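Local coordinates for 16S rRNA aminocarboxypropyltransferase (Vulcanisaeta distributa, PDB 5APG), which probably transfers the aminocarboxypropyl group of S-adenosylmethionine to an N1-methylpseudouridine of 16S rRNA, completing a hypermodified nucleotide, at residues C71-V79 with Q176-G184; R90-A98 with Y153-L164. All blocks are in the same frame, centred on the assembly; numbering follows the deposited sequence.

Interaction 1 of 2, residues C71-V79 with Q176-G184; sequences CSWKRAVDV and QLMRVLTNG. With EEM ([(3S)-3-amino-4-hydroxy-4-oxo-butyl]-[[(2S,3S,4R,5R)-5-(6-aminopurin-9-yl)-3,4-dihydroxy-oxolan-2-yl]methyl]-methyl-selanium), chain D.
The ammonium of Lys74 reaches a carbonyl at the end of helix 176-182: NZ donates to Thr182 O at 2.9 Å, from above the carbonyl plane rather than along a lone pair, and more weakly to Gly184 O just past the helix. The lysine chain runs extended until its last torsion (chi4 59°), where it bends to bring NZ over this helix end; its positive charge probably suits the carbonyls gathered there. Helices 73-79 and 176-182 cross at -117° with their axes 7.8 Å apart. Leu181 CD1 rests on Trp73 CB at 3.7 Å, while Val77 CG2 passes obliquely by CB of Met178, which is selenomethionine here. A water lies 2.9 Å from Val77 N, from which it accepts, and 2.7 Å from Thr182 OG1; that hydroxyl in turn donates to Met178 O, a carbonyl also bonded to Thr182 N. One face of the Trp73 indole receives the methyl carbon CE of the ligand, 3.7 Å above the ring plane and over its centre, while NE1 is held by Leu110 O. With an alanine here, the methyl on selenium is likely to lose its aromatic wall, Leu110 O its indole donor and Leu181 CD1 the ring side of its packing. The start of helix 73-83, backed by the C-terminal helix, thus walls the S-adenosylmethionine pocket of this SPOUT-fold transferase, occupied here by the selenium analogue.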
loop_
_atom_site.group_PDB
_atom_site.type_symbol
_atom_site.label_atom_id
_atom_site.label_comp_id
_atom_site.label_asym_id
_atom_site.label_seq_id
_atom_site.Cartn_x
_atom_site.Cartn_y
_atom_site.Cartn_z
ATOM N N CYS A 71 -9.549 2.396 4.586
ATOM C CA CYS A 71 -10.195 3.127 5.671
ATOM C C CYS A 71 -9.551 4.497 5.766
ATOM O O CYS A 71 -8.652 4.796 5.001
ATOM C CB CYS A 71 -10.064 2.365 6.989
ATOM S SG CYS A 71 -8.349 2.115 7.529
ATOM N N SER A 72 -9.998 5.338 6.688
ATOM C CA SER A 72 -9.327 6.617 6.882
ATOM C C SER A 72 -7.995 6.381 7.584
ATOM O O SER A 72 -7.845 5.408 8.323
ATOM C CB SER A 72 -10.196 7.577 7.695
ATOM O OG SER A 72 -10.269 7.157 9.045
ATOM N N TRP A 73 -7.024 7.260 7.355
ATOM C CA TRP A 73 -5.742 7.131 8.041
ATOM C C TRP A 73 -5.889 7.369 9.540
ATOM O O TRP A 73 -5.103 6.857 10.337
ATOM C CB TRP A 73 -4.705 8.087 7.445
ATOM C CG TRP A 73 -3.967 7.475 6.287
ATOM C CD1 TRP A 73 -4.121 7.772 4.965
ATOM C CD2 TRP A 73 -2.980 6.437 6.354
ATOM N NE1 TRP A 73 -3.280 6.992 4.204
ATOM C CE2 TRP A 73 -2.572 6.160 5.034
ATOM C CE3 TRP A 73 -2.398 5.718 7.405
ATOM C CZ2 TRP A 73 -1.607 5.203 4.733
ATOM C CZ3 TRP A 73 -1.440 4.761 7.105
ATOM C CH2 TRP A 73 -1.054 4.513 5.779
ATOM N N LYS A 74 -6.912 8.128 9.924
ATOM C CA LYS A 74 -7.178 8.380 11.336
ATOM C C LYS A 74 -7.580 7.099 12.066
ATOM O O LYS A 74 -7.335 6.955 13.264
ATOM C CB LYS A 74 -8.263 9.450 11.503
ATOM C CG LYS A 74 -8.498 9.862 12.953
ATOM C CD LYS A 74 -9.207 11.203 13.058
ATOM C CE LYS A 74 -9.545 11.527 14.507
ATOM N NZ LYS A 74 -8.330 11.576 15.372
ATOM N N ARG A 75 -8.181 6.162 11.336
ATOM C CA ARG A 75 -8.606 4.887 11.912
ATOM C C ARG A 75 -7.665 3.725 11.587
ATOM O O ARG A 75 -7.826 2.632 12.129
ATOM C CB ARG A 75 -10.016 4.523 11.432
ATOM C CG ARG A 75 -11.127 5.392 11.995
ATOM C CD ARG A 75 -12.361 4.545 12.269
ATOM N NE ARG A 75 -12.041 3.414 13.137
ATOM C CZ ARG A 75 -12.796 2.329 13.267
ATOM N NH1 ARG A 75 -13.926 2.215 12.579
ATOM N NH2 ARG A 75 -12.421 1.352 14.083
ATOM N N ALA A 76 -6.695 3.961 10.707
ATOM C CA ALA A 76 -5.894 2.880 10.128
ATOM C C ALA A 76 -5.164 2.024 11.162
ATOM O O ALA A 76 -5.153 0.797 11.058
ATOM C CB ALA A 76 -4.896 3.448 9.131
ATOM N N VAL A 77 -4.553 2.658 12.157
ATOM C CA VAL A 77 -3.799 1.904 13.154
ATOM C C VAL A 77 -4.732 1.005 13.955
ATOM O O VAL A 77 -4.482 -0.188 14.095
ATOM C CB VAL A 77 -3.021 2.827 14.111
ATOM C CG1 VAL A 77 -2.304 2.005 15.167
ATOM C CG2 VAL A 77 -2.025 3.671 13.331
ATOM N N ASP A 78 -5.823 1.575 14.455
ATOM C CA ASP A 78 -6.785 0.816 15.245
ATOM C C ASP A 78 -7.350 -0.378 14.471
ATOM O O ASP A 78 -7.454 -1.482 15.003
ATOM C CB ASP A 78 -7.927 1.723 15.704
ATOM C CG ASP A 78 -8.911 1.005 16.602
ATOM O OD1 ASP A 78 -8.567 0.762 17.777
ATOM O OD2 ASP A 78 -10.023 0.683 16.132
ATOM N N VAL A 79 -7.697 -0.154 13.209
ATOM C CA VAL A 79 -8.317 -1.196 12.395
ATOM C C VAL A 79 -7.354 -2.346 12.104
ATOM O O VAL A 79 -7.699 -3.517 12.286
ATOM C CB VAL A 79 -8.843 -0.620 11.065
ATOM C CG1 VAL A 79 -9.212 -1.742 10.099
ATOM C CG2 VAL A 79 -10.031 0.297 11.326
ATOM N N GLN A 176 5.655 7.117 14.424
ATOM C CA GLN A 176 5.357 8.523 14.663
ATOM C C GLN A 176 4.602 9.181 13.504
ATOM O O GLN A 176 3.695 9.983 13.731
ATOM C CB GLN A 176 6.641 9.300 14.952
ATOM C CG GLN A 176 6.438 10.802 15.006
ATOM C CD GLN A 176 5.543 11.241 16.154
ATOM O OE1 GLN A 176 5.313 10.493 17.106
ATOM N NE2 GLN A 176 5.033 12.464 16.068
ATOM N N LEU A 177 4.978 8.857 12.268
ATOM C CA LEU A 177 4.279 9.405 11.104
ATOM C C LEU A 177 2.797 9.059 11.140
ATOM O O LEU A 177 1.951 9.853 10.726
ATOM C CB LEU A 177 4.890 8.898 9.796
ATOM C CG LEU A 177 6.339 9.285 9.498
ATOM C CD1 LEU A 177 6.769 8.696 8.160
ATOM C CD2 LEU A 177 6.506 10.801 9.511
HETATM N N MSE A 178 2.483 7.868 11.638
HETATM C CA MSE A 178 1.094 7.437 11.719
HETATM C C MSE A 178 0.403 7.979 12.962
HETATM O O MSE A 178 -0.797 8.250 12.939
HETATM C CB MSE A 178 1.009 5.917 11.688
HETATM C CG MSE A 178 1.241 5.342 10.301
HETATM SE SE MSE A 178 1.139 3.412 10.319
HETATM C CE MSE A 178 2.607 3.058 11.560
ATOM N N ARG A 179 1.162 8.124 14.045
ATOM C CA ARG A 179 0.636 8.689 15.283
ATOM C C ARG A 179 0.080 10.088 15.029
ATOM O O ARG A 179 -0.939 10.475 15.601
ATOM C CB ARG A 179 1.725 8.731 16.362
ATOM C CG ARG A 179 1.198 8.729 17.792
ATOM C CD ARG A 179 2.140 7.974 18.724
ATOM N NE ARG A 179 3.530 8.347 18.499
ATOM C CZ ARG A 179 4.549 7.496 18.547
ATOM N NH1 ARG A 179 4.332 6.214 18.811
ATOM N NH2 ARG A 179 5.784 7.927 18.325
ATOM N N VAL A 180 0.754 10.830 14.156
ATOM C CA VAL A 180 0.323 12.169 13.760
ATOM C C VAL A 180 -1.091 12.155 13.185
ATOM O O VAL A 180 -1.913 13.016 13.503
ATOM C CB VAL A 180 1.290 12.780 12.720
ATOM C CG1 VAL A 180 0.695 14.035 12.096
ATOM C CG2 VAL A 180 2.637 13.082 13.362
ATOM N N LEU A 181 -1.374 11.163 12.351
ATOM C CA LEU A 181 -2.677 11.051 11.707
ATOM C C LEU A 181 -3.718 10.460 12.646
ATOM O O LEU A 181 -4.896 10.808 12.581
ATOM C CB LEU A 181 -2.569 10.200 10.446
ATOM C CG LEU A 181 -1.761 10.835 9.316
ATOM C CD1 LEU A 181 -1.577 9.831 8.212
ATOM C CD2 LEU A 181 -2.459 12.081 8.795
ATOM N N THR A 182 -3.276 9.553 13.507
ATOM C CA THR A 182 -4.154 8.943 14.497
ATOM C C THR A 182 -4.707 10.002 15.449
ATOM O O THR A 182 -5.892 9.998 15.779
ATOM C CB THR A 182 -3.411 7.856 15.307
ATOM O OG1 THR A 182 -2.940 6.832 14.422
ATOM C CG2 THR A 182 -4.327 7.239 16.355
ATOM N N ASN A 183 -3.840 10.921 15.861
ATOM C CA ASN A 183 -4.179 11.895 16.896
ATOM C C ASN A 183 -4.620 13.256 16.360
ATOM O O ASN A 183 -4.835 14.191 17.134
ATOM C CB ASN A 183 -2.983 12.083 17.831
ATOM C CG ASN A 183 -2.673 10.837 18.639
ATOM O OD1 ASN A 183 -3.558 10.025 18.913
ATOM N ND2 ASN A 183 -1.411 10.679 19.023
ATOM N N GLY A 184 -4.758 13.371 15.044
ATOM C CA GLY A 184 -5.137 14.635 14.438
ATOM C C GLY A 184 -6.243 14.501 13.410
ATOM O O GLY A 184 -7.414 14.356 13.756
HETATM C C2 EEM D . 1.345 -0.503 3.637
HETATM N N3 EEM D . 0.166 -0.230 3.167
HETATM C C4 EEM D . -0.149 1.011 2.844
HETATM C "C1'" EEM D . -2.492 0.909 1.917
HETATM C "C2'" EEM D . -3.140 0.369 3.216
HETATM C "C3'" EEM D . -3.982 1.414 3.576
HETATM C "C4'" EEM D . -4.477 2.008 2.477
HETATM C "C5'" EEM D . -4.594 3.485 2.564
HETATM O O EEM D . -6.859 6.315 -1.140
HETATM C C EEM D . -7.635 6.911 -0.444
HETATM O OXT EEM D . -8.709 7.276 -0.889
HETATM C CA EEM D . -7.312 7.177 1.010
HETATM N N EEM D . -8.310 8.067 1.533
HETATM C CB EEM D . -7.328 5.822 1.702
HETATM C CG EEM D . -6.696 5.811 3.078
HETATM SE SE EEM D . -6.176 3.972 3.599
HETATM C CE EEM D . -5.604 3.933 5.449
HETATM O "O4'" EEM D . -3.281 1.776 1.432
HETATM O "O3'" EEM D . -4.977 1.009 4.596
HETATM O "O2'" EEM D . -3.933 -0.719 2.730
HETATM N N9 EEM D . -1.247 1.602 2.351
HETATM C C8 EEM D . -0.959 2.884 2.242
HETATM N N7 EEM D . 0.261 3.143 2.654
HETATM C C5 EEM D . 0.816 1.980 3.038
HETATM N N1 EEM D . 2.299 0.381 3.843
HETATM C C6 EEM D . 2.091 1.635 3.566
HETATM N N6 EEM D . 3.085 2.608 3.791
HETATM O O HOH W 1 -4.605 5.498 12.767
HETATM O O HOH W 2 -2.156 6.759 10.797
#

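Interaction 2 of 2, residues R90-A98 with Y153-L164; sequences RRRLPLLIA and YAAGDLSPEREL. With EEM ([(3S)-3-amino-4-hydroxy-4-oxo-butyl]-[[(2S,3S,4R,5R)-5-(6-aminopurin-9-yl)-3,4-dihydroxy-oxolan-2-yl]methyl]-methyl-selanium), chain D.
Arg92 and Glu161 form a bidentate, end-on salt bridge, approaching from opposite directions, which ties the loop after the edge strand of this SPOUT-fold sheet to helix 160-165. NH1 reaches OE2 and NH2 reaches OE1, each at 2.8 Å and almost straight, on the syn lone pairs; guanidinium and carboxylate lie only 9° from coplanar. The arginine gets there with CG wedged between its backbone N and carbonyl carbon (chi1 66°) and an extended chain beyond, and the glutamate is also extended beyond CG. Leu95 N takes the anti lone pair of OE2 at 2.8 Å, so this one buried oxygen is gripped from two sides and the carboxylate has little freedom to turn. NH1 also bonds Leu93 O, binding the arginine to its own loop. Pro94 lays CB over the middle of the Tyr153 ring, 3.5 Å from the centroid, a CH-pi contact; Leu158 CD2 touches the same CB. Leu96 CD2 comes instead to the ring edge. Leu95 has CG anti to its N (chi1 -172°), sending CD2 against Leu164 CG at 3.6 Å, and Ile97 CD1 packs beyond on Leu164 CD1. Leu95 O lies at the edge of the Tyr153 ring, near its plane, and accepts from Tyr153 OH at 2.8 Å, in the carbonyl plane and on a lone pair.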
loop_
_atom_site.group_PDB
_atom_site.type_symbol
_atom_site.label_atom_id
_atom_site.label_comp_id
_atom_site.label_asym_id
_atom_site.label_seq_id
_atom_site.Cartn_x
_atom_site.Cartn_y
_atom_site.Cartn_z
ATOM N N ARG A 90 1.346 -10.402 6.448
ATOM C CA ARG A 90 1.247 -8.960 6.653
ATOM C C ARG A 90 2.549 -8.261 6.293
ATOM O O ARG A 90 3.607 -8.593 6.828
ATOM C CB ARG A 90 0.870 -8.656 8.107
ATOM C CG ARG A 90 -0.440 -9.300 8.549
ATOM C CD ARG A 90 -0.636 -9.195 10.060
ATOM N NE ARG A 90 -0.882 -7.823 10.495
ATOM C CZ ARG A 90 -1.148 -7.476 11.751
ATOM N NH1 ARG A 90 -1.202 -8.406 12.697
ATOM N NH2 ARG A 90 -1.362 -6.204 12.062
ATOM N N ARG A 91 2.465 -7.289 5.390
ATOM C CA ARG A 91 3.644 -6.558 4.932
ATOM C C ARG A 91 3.376 -5.060 4.820
ATOM O O ARG A 91 2.362 -4.645 4.255
ATOM C CB ARG A 91 4.115 -7.091 3.571
ATOM C CG ARG A 91 4.603 -8.540 3.574
ATOM C CD ARG A 91 5.876 -8.703 4.427
ATOM N NE ARG A 91 6.414 -10.062 4.359
ATOM C CZ ARG A 91 6.099 -11.043 5.202
ATOM N NH1 ARG A 91 5.237 -10.830 6.193
ATOM N NH2 ARG A 91 6.647 -12.244 5.055
ATOM N N ARG A 92 4.281 -4.245 5.354
ATOM C CA ARG A 92 4.223 -2.816 5.080
ATOM C C ARG A 92 4.902 -2.580 3.745
ATOM O O ARG A 92 5.626 -3.443 3.248
ATOM C CB ARG A 92 4.902 -1.985 6.179
ATOM C CG ARG A 92 6.422 -2.185 6.298
ATOM C CD ARG A 92 7.029 -1.107 7.203
ATOM N NE ARG A 92 8.470 -1.251 7.420
ATOM C CZ ARG A 92 9.409 -0.747 6.623
ATOM N NH1 ARG A 92 9.069 -0.081 5.527
ATOM N NH2 ARG A 92 10.692 -0.922 6.915
ATOM N N LEU A 93 4.661 -1.421 3.151
ATOM C CA LEU A 93 5.424 -1.045 1.978
ATOM C C LEU A 93 6.745 -0.453 2.429
ATOM O O LEU A 93 6.812 0.183 3.476
ATOM C CB LEU A 93 4.660 -0.045 1.109
ATOM C CG LEU A 93 3.466 -0.624 0.352
ATOM C CD1 LEU A 93 2.657 0.510 -0.229
ATOM C CD2 LEU A 93 3.936 -1.580 -0.743
ATOM N N PRO A 94 7.806 -0.672 1.644
ATOM C CA PRO A 94 9.044 0.071 1.876
ATOM C C PRO A 94 8.779 1.558 1.704
ATOM O O PRO A 94 7.796 1.942 1.057
ATOM C CB PRO A 94 10.000 -0.466 0.801
ATOM C CG PRO A 94 9.137 -1.122 -0.199
ATOM C CD PRO A 94 7.934 -1.631 0.536
ATOM N N LEU A 95 9.649 2.382 2.271
ATOM C CA LEU A 95 9.404 3.812 2.372
ATOM C C LEU A 95 9.345 4.495 1.012
ATOM O O LEU A 95 10.297 4.435 0.229
ATOM C CB LEU A 95 10.483 4.465 3.235
ATOM C CG LEU A 95 10.211 5.936 3.550
ATOM C CD1 LEU A 95 8.992 6.067 4.452
ATOM C CD2 LEU A 95 11.424 6.569 4.184
ATOM N N LEU A 96 8.220 5.153 0.745
ATOM C CA LEU A 96 8.004 5.841 -0.518
ATOM C C LEU A 96 7.392 7.211 -0.265
ATOM O O LEU A 96 6.842 7.471 0.807
ATOM C CB LEU A 96 7.104 5.010 -1.437
ATOM C CG LEU A 96 7.728 3.708 -1.949
ATOM C CD1 LEU A 96 6.653 2.709 -2.376
ATOM C CD2 LEU A 96 8.687 3.988 -3.100
ATOM N N ILE A 97 7.494 8.083 -1.258
ATOM C CA ILE A 97 6.988 9.440 -1.146
ATOM C C ILE A 97 5.646 9.552 -1.867
ATOM O O ILE A 97 5.522 9.133 -3.016
ATOM C CB ILE A 97 7.993 10.446 -1.739
ATOM C CG1 ILE A 97 9.364 10.291 -1.070
ATOM C CG2 ILE A 97 7.484 11.864 -1.600
ATOM C CD1 ILE A 97 9.325 10.430 0.439
ATOM N N ALA A 98 4.644 10.106 -1.192
ATOM C CA ALA A 98 3.314 10.254 -1.785
ATOM C C ALA A 98 3.329 11.279 -2.914
ATOM O O ALA A 98 4.042 12.282 -2.844
ATOM C CB ALA A 98 2.291 10.655 -0.718
ATOM N N TYR A 153 14.168 -1.163 -4.364
ATOM C CA TYR A 153 13.149 -2.001 -3.729
ATOM C C TYR A 153 12.753 -3.187 -4.612
ATOM O O TYR A 153 12.530 -4.294 -4.118
ATOM C CB TYR A 153 11.897 -1.188 -3.391
ATOM C CG TYR A 153 12.114 -0.079 -2.386
ATOM C CD1 TYR A 153 13.137 -0.149 -1.445
ATOM C CD2 TYR A 153 11.284 1.035 -2.373
ATOM C CE1 TYR A 153 13.329 0.871 -0.521
ATOM C CE2 TYR A 153 11.469 2.055 -1.460
ATOM C CZ TYR A 153 12.492 1.970 -0.537
ATOM O OH TYR A 153 12.664 2.990 0.373
ATOM N N ALA A 154 12.661 -2.950 -5.917
ATOM C CA ALA A 154 12.284 -3.999 -6.861
ATOM C C ALA A 154 13.413 -5.002 -7.046
ATOM O O ALA A 154 13.200 -6.102 -7.562
ATOM C CB ALA A 154 11.883 -3.393 -8.205
ATOM N N ALA A 155 14.615 -4.620 -6.631
ATOM C CA ALA A 155 15.769 -5.506 -6.712
ATOM C C ALA A 155 16.060 -6.139 -5.357
ATOM O O ALA A 155 17.110 -6.750 -5.161
ATOM C CB ALA A 155 16.984 -4.751 -7.219
ATOM N N GLY A 156 15.124 -5.982 -4.425
ATOM C CA GLY A 156 15.242 -6.578 -3.107
ATOM C C GLY A 156 16.167 -5.834 -2.158
ATOM O O GLY A 156 16.547 -6.362 -1.115
ATOM N N ASP A 157 16.521 -4.603 -2.513
ATOM C CA ASP A 157 17.454 -3.814 -1.714
ATOM C C ASP A 157 16.727 -2.716 -0.935
ATOM O O ASP A 157 16.197 -1.773 -1.522
ATOM C CB ASP A 157 18.529 -3.210 -2.621
ATOM C CG ASP A 157 19.508 -2.329 -1.872
ATOM O OD1 ASP A 157 19.552 -2.382 -0.625
ATOM O OD2 ASP A 157 20.243 -1.579 -2.545
ATOM N N LEU A 158 16.729 -2.837 0.391
ATOM C CA LEU A 158 15.980 -1.922 1.253
ATOM C C LEU A 158 16.841 -0.818 1.863
ATOM O O LEU A 158 16.373 -0.050 2.702
ATOM C CB LEU A 158 15.287 -2.707 2.365
ATOM C CG LEU A 158 14.108 -3.561 1.892
ATOM C CD1 LEU A 158 13.979 -4.823 2.726
ATOM C CD2 LEU A 158 12.826 -2.736 1.955
ATOM N N SER A 159 18.093 -0.728 1.428
ATOM C CA SER A 159 19.000 0.305 1.935
ATOM C C SER A 159 18.535 1.769 1.755
ATOM O O SER A 159 18.943 2.622 2.535
ATOM C CB SER A 159 20.390 0.127 1.302
ATOM O OG SER A 159 20.376 0.396 -0.088
ATOM N N PRO A 160 17.692 2.077 0.744
ATOM C CA PRO A 160 17.239 3.478 0.690
ATOM C C PRO A 160 16.469 4.002 1.909
ATOM O O PRO A 160 16.465 5.214 2.116
ATOM C CB PRO A 160 16.303 3.496 -0.524
ATOM C CG PRO A 160 16.764 2.410 -1.379
ATOM C CD PRO A 160 17.334 1.351 -0.491
ATOM N N GLU A 161 15.822 3.129 2.678
ATOM C CA GLU A 161 14.868 3.580 3.697
ATOM C C GLU A 161 15.458 4.511 4.753
ATOM O O GLU A 161 14.887 5.563 5.042
ATOM C CB GLU A 161 14.231 2.385 4.405
ATOM C CG GLU A 161 13.423 1.473 3.512
ATOM C CD GLU A 161 12.401 0.693 4.301
ATOM O OE1 GLU A 161 12.793 -0.035 5.238
ATOM O OE2 GLU A 161 11.198 0.837 4.007
ATOM N N ARG A 162 16.582 4.117 5.345
ATOM C CA ARG A 162 17.159 4.894 6.438
ATOM C C ARG A 162 17.616 6.275 5.985
ATOM O O ARG A 162 17.474 7.251 6.721
ATOM C CB ARG A 162 18.330 4.146 7.076
ATOM C CG ARG A 162 17.902 2.983 7.956
ATOM C CD ARG A 162 19.104 2.257 8.529
ATOM N NE ARG A 162 18.740 1.427 9.672
ATOM C CZ ARG A 162 18.445 0.134 9.593
ATOM N NH1 ARG A 162 18.462 -0.479 8.420
ATOM N NH2 ARG A 162 18.125 -0.540 10.686
ATOM N N GLU A 163 18.166 6.358 4.777
ATOM C CA GLU A 163 18.612 7.644 4.256
ATOM C C GLU A 163 17.420 8.516 3.878
ATOM O O GLU A 163 17.434 9.730 4.088
ATOM C CB GLU A 163 19.535 7.455 3.051
ATOM C CG GLU A 163 19.956 8.767 2.404
ATOM C CD GLU A 163 21.422 8.793 2.020
ATOM O OE1 GLU A 163 21.916 7.787 1.466
ATOM O OE2 GLU A 163 22.081 9.825 2.270
ATOM N N LEU A 164 16.387 7.892 3.328
ATOM C CA LEU A 164 15.196 8.620 2.914
ATOM C C LEU A 164 14.421 9.155 4.119
ATOM O O LEU A 164 14.008 10.312 4.129
ATOM C CB LEU A 164 14.298 7.726 2.054
ATOM C CG LEU A 164 13.027 8.365 1.496
ATOM C CD1 LEU A 164 13.357 9.640 0.740
ATOM C CD2 LEU A 164 12.301 7.378 0.594
HETATM C C2 EEM D . 1.345 -0.503 3.637
HETATM N N3 EEM D . 0.166 -0.230 3.167
HETATM C C4 EEM D . -0.149 1.011 2.844
HETATM C "C1'" EEM D . -2.492 0.909 1.917
HETATM C "C2'" EEM D . -3.140 0.369 3.216
HETATM C "C3'" EEM D . -3.982 1.414 3.576
HETATM C "C4'" EEM D . -4.477 2.008 2.477
HETATM C "C5'" EEM D . -4.594 3.485 2.564
HETATM O O EEM D . -6.859 6.315 -1.140
HETATM C C EEM D . -7.635 6.911 -0.444
HETATM O OXT EEM D . -8.709 7.276 -0.889
HETATM C CA EEM D . -7.312 7.177 1.010
HETATM N N EEM D . -8.310 8.067 1.533
HETATM C CB EEM D . -7.328 5.822 1.702
HETATM C CG EEM D . -6.696 5.811 3.078
HETATM SE SE EEM D . -6.176 3.972 3.599
HETATM C CE EEM D . -5.604 3.933 5.449
HETATM O "O4'" EEM D . -3.281 1.776 1.432
HETATM O "O3'" EEM D . -4.977 1.009 4.596
HETATM O "O2'" EEM D . -3.933 -0.719 2.730
HETATM N N9 EEM D . -1.247 1.602 2.351
HETATM C C8 EEM D . -0.959 2.884 2.242
HETATM N N7 EEM D . 0.261 3.143 2.654
HETATM C C5 EEM D . 0.816 1.980 3.038
HETATM N N1 EEM D . 2.299 0.381 3.843
HETATM C C6 EEM D . 2.091 1.635 3.566
HETATM N N6 EEM D . 3.085 2.608 3.791
#

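Both contacts reach the same ligand, and both touch its adenine. In interaction 1, Trp73 CZ2 comes within 3.5 Å of ligand C8; in interaction 2, Leu93 N donates to N1 of the same adenine at 3.1 Å. Their centres are 20 Å apart, but their nearest atoms come to about 5 Å without touching. Tyr108, whose O also bonds the ligand, lies between them: its side chain is about 4 Å from that of Met178 and about 3 Å from that of Arg92. Helix 170-182 is shared as well, since Val170 and Leu174 touch Arg92 while Met178 to Thr182 of the same helix pack on helix 73-83. Along the chain, helix 73-83 leads into strand 89-91, and helix 160-165 into helix 170-182.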